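Local coordinates for protein glycerate dehydrogenase/glyoxylate reductase (Thermus thermophilus, PDB 2CUK) that probably reduces glyoxylate and hydroxypyruvate with a nicotinamide cofactor, as a member of the D-isomer specific 2-hydroxyacid dehydrogenase family, at residues A[238-243]-A[262-267]. Numbering follows the deposited sequence.
Sequences ALVEAL and PGHPLY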
ATOM      1  N   ALA A 238     -17.346   1.113  19.208  1.00 21.17           N
ATOM      2  CA  ALA A 238     -17.492  -0.329  19.054  1.00 18.52           C
ATOM      3  C   ALA A 238     -16.313  -0.923  18.288  1.00 16.88           C
ATOM      4  O   ALA A 238     -15.882  -2.038  18.575  1.00 17.65           O
ATOM      5  CB  ALA A 238     -18.803  -0.651  18.334  1.00 19.95           C
ATOM      6  N   LEU A 239     -15.789  -0.182  17.316  1.00 16.48           N
ATOM      7  CA  LEU A 239     -14.652  -0.666  16.544  1.00 15.20           C
ATOM      8  C   LEU A 239     -13.453  -0.869  17.474  1.00 14.00           C
ATOM      9  O   LEU A 239     -12.727  -1.854  17.351  1.00 12.63           O
ATOM     10  CB  LEU A 239     -14.290   0.321  15.432  1.00 16.76           C
ATOM     11  CG  LEU A 239     -13.096  -0.104  14.566  1.00 18.12           C
ATOM     12  CD1 LEU A 239     -13.375  -1.457  13.915  1.00 15.59           C
ATOM     13  CD2 LEU A 239     -12.841   0.958  13.497  1.00 17.18           C
ATOM     14  N   VAL A 240     -13.249   0.068  18.400  1.00 14.28           N
ATOM     15  CA  VAL A 240     -12.154  -0.038  19.362  1.00 15.93           C
ATOM     16  C   VAL A 240     -12.290  -1.349  20.134  1.00 14.67           C
ATOM     17  O   VAL A 240     -11.320  -2.075  20.330  1.00 15.61           O
ATOM     18  CB  VAL A 240     -12.170   1.132  20.382  1.00 17.03           C
ATOM     19  CG1 VAL A 240     -11.188   0.837  21.522  1.00 17.13           C
ATOM     20  CG2 VAL A 240     -11.793   2.438  19.693  1.00 16.62           C
ATOM     21  N   GLU A 241     -13.510  -1.642  20.568  1.00 15.90           N
ATOM     22  CA  GLU A 241     -13.785  -2.870  21.308  1.00 15.87           C
ATOM     23  C   GLU A 241     -13.404  -4.115  20.503  1.00 14.69           C
ATOM     24  O   GLU A 241     -12.719  -5.003  21.008  1.00 12.81           O
ATOM     25  CB  GLU A 241     -15.270  -2.936  21.667  1.00 16.29           C
ATOM     26  CG  GLU A 241     -15.731  -1.847  22.631  1.00 16.71           C
ATOM     27  CD  GLU A 241     -17.243  -1.844  22.839  1.00 19.29           C
ATOM     28  OE1 GLU A 241     -17.886  -2.887  22.594  1.00 22.04           O
ATOM     29  OE2 GLU A 241     -17.788  -0.803  23.260  1.00 18.19           O
ATOM     30  N   ALA A 242     -13.848  -4.155  19.249  1.00 14.01           N
ATOM     31  CA  ALA A 242     -13.604  -5.279  18.348  1.00 14.89           C
ATOM     32  C   ALA A 242     -12.150  -5.456  17.948  1.00 14.54           C
ATOM     33  O   ALA A 242     -11.730  -6.559  17.586  1.00 17.23           O
ATOM     34  CB  ALA A 242     -14.469  -5.126  17.083  1.00 15.25           C
ATOM     35  N   LEU A 243     -11.380  -4.376  18.010  1.00 14.48           N
ATOM     36  CA  LEU A 243      -9.975  -4.433  17.628  1.00 15.18           C
ATOM     37  C   LEU A 243      -9.062  -4.989  18.707  1.00 16.30           C
ATOM     38  O   LEU A 243      -7.923  -5.354  18.427  1.00 16.48           O
ATOM     39  CB  LEU A 243      -9.480  -3.040  17.221  1.00 14.67           C
ATOM     40  CG  LEU A 243      -9.936  -2.544  15.844  1.00 13.98           C
ATOM     41  CD1 LEU A 243      -9.541  -1.100  15.671  1.00 16.94           C
ATOM     42  CD2 LEU A 243      -9.304  -3.399  14.759  1.00 15.39           C
ATOM     43  N   PRO A 262      -6.215  13.277  18.680  1.00 30.57           N
ATOM     44  CA  PRO A 262      -4.947  12.595  18.971  1.00 30.63           C
ATOM     45  C   PRO A 262      -4.968  11.587  20.120  1.00 29.88           C
ATOM     46  O   PRO A 262      -4.291  10.557  20.059  1.00 30.29           O
ATOM     47  CB  PRO A 262      -3.991  13.752  19.249  1.00 31.13           C
ATOM     48  CG  PRO A 262      -4.809  14.974  19.465  1.00 32.95           C
ATOM     49  CD  PRO A 262      -6.003  14.732  18.580  1.00 30.48           C
ATOM     50  N   GLY A 263      -5.740  11.882  21.160  1.00 27.45           N
ATOM     51  CA  GLY A 263      -5.807  10.988  22.305  1.00 26.96           C
ATOM     52  C   GLY A 263      -6.814   9.856  22.204  1.00 26.66           C
ATOM     53  O   GLY A 263      -7.004   9.109  23.162  1.00 26.59           O
ATOM     54  N   HIS A 264      -7.462   9.721  21.052  1.00 26.05           N
ATOM     55  CA  HIS A 264      -8.449   8.661  20.857  1.00 25.53           C
ATOM     56  C   HIS A 264      -7.750   7.298  20.864  1.00 24.89           C
ATOM     57  O   HIS A 264      -6.694   7.131  20.255  1.00 26.81           O
ATOM     58  CB  HIS A 264      -9.182   8.878  19.530  1.00 25.04           C
ATOM     59  CG  HIS A 264     -10.422   8.054  19.382  1.00 26.47           C
ATOM     60  ND1 HIS A 264     -10.394   6.712  19.062  1.00 26.27           N
ATOM     61  CD2 HIS A 264     -11.728   8.375  19.542  1.00 25.91           C
ATOM     62  CE1 HIS A 264     -11.629   6.244  19.035  1.00 25.83           C
ATOM     63  NE2 HIS A 264     -12.457   7.232  19.323  1.00 24.70           N
ATOM     64  N   PRO A 265      -8.328   6.307  21.561  1.00 23.61           N
ATOM     65  CA  PRO A 265      -7.740   4.963  21.639  1.00 22.95           C
ATOM     66  C   PRO A 265      -7.345   4.283  20.322  1.00 22.70           C
ATOM     67  O   PRO A 265      -6.407   3.492  20.295  1.00 21.61           O
ATOM     68  CB  PRO A 265      -8.781   4.164  22.435  1.00 23.84           C
ATOM     69  CG  PRO A 265     -10.044   4.989  22.338  1.00 24.94           C
ATOM     70  CD  PRO A 265      -9.537   6.394  22.394  1.00 22.90           C
ATOM     71  N   LEU A 266      -8.041   4.579  19.230  1.00 21.34           N
ATOM     72  CA  LEU A 266      -7.678   3.956  17.960  1.00 19.97           C
ATOM     73  C   LEU A 266      -6.219   4.210  17.598  1.00 19.99           C
ATOM     74  O   LEU A 266      -5.577   3.364  16.983  1.00 19.61           O
ATOM     75  CB  LEU A 266      -8.573   4.457  16.826  1.00 21.09           C
ATOM     76  CG  LEU A 266      -9.911   3.732  16.659  1.00 19.88           C
ATOM     77  CD1 LEU A 266     -10.692   4.372  15.526  1.00 20.17           C
ATOM     78  CD2 LEU A 266      -9.665   2.252  16.376  1.00 19.68           C
ATOM     79  N   TYR A 267      -5.694   5.370  17.982  1.00 20.13           N
ATOM     80  CA  TYR A 267      -4.306   5.711  17.673  1.00 20.63           C
ATOM     81  C   TYR A 267      -3.311   4.881  18.464  1.00 20.94           C
ATOM     82  O   TYR A 267      -2.152   4.766  18.077  1.00 22.55           O
ATOM     83  CB  TYR A 267      -4.042   7.197  17.930  1.00 21.53           C
ATOM     84  CG  TYR A 267      -4.660   8.120  16.910  1.00 20.32           C
ATOM     85  CD1 TYR A 267      -4.267   8.077  15.568  1.00 22.33           C
ATOM     86  CD2 TYR A 267      -5.635   9.041  17.280  1.00 21.84           C
ATOM     87  CE1 TYR A 267      -4.837   8.933  14.622  1.00 22.87           C
ATOM     88  CE2 TYR A 267      -6.207   9.901  16.348  1.00 22.55           C
ATOM     89  CZ  TYR A 267      -5.806   9.844  15.023  1.00 23.68           C
ATOM     90  OH  TYR A 267      -6.365  10.708  14.110  1.00 23.87           O
TER
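Val240 and Leu266 form the centre of a small, mainly apolar contact between the helical segment 238-243 and the loop segment 262-267; no hydrogen bond crosses it. One methyl of Val240, CG2, makes three of the five residue contacts. It meets the branch carbon CG of Leu266 at 3.8 Å; CE1 of His264, 3.9 Å from CG2, lies roughly between that leucine and CG of Pro265, which is 4.1 Å from the same methyl, so that a single methyl is lodged among three consecutive loop residues. With CG1 anti to the backbone N (chi1 169°), CG2 is the branch that reaches the loop. Leu266 reaches further along the helix with CD2, which presses on CD1 of Leu243 at 3.4 Å, tighter than usual for two methyls, the two side chains crossing at about a right angle. CD2 of Leu239 touches the same Leu266 methyl more loosely, one turn before Leu243. Within the loop, the backbone N of Leu266 donates to ND1 of His264 at 3.2 Å, nearly straight (171°) and close to the ring plane; CD of Pro265 sits above one face of that ring, offset toward its rim. The bond ties the imidazole to the turn while CE1 meets Val240 obliquely. In the Rossmann-type nucleotide-binding domain, the contact brings the loop leading to edge strand 272-274 against helix 236-243. Leu239 and Leu266 both rest on Leu252 of strand 249-252, Leu243 packs on Ala250 of that strand, and Leu239 also touches Leu216 of helix 213-216.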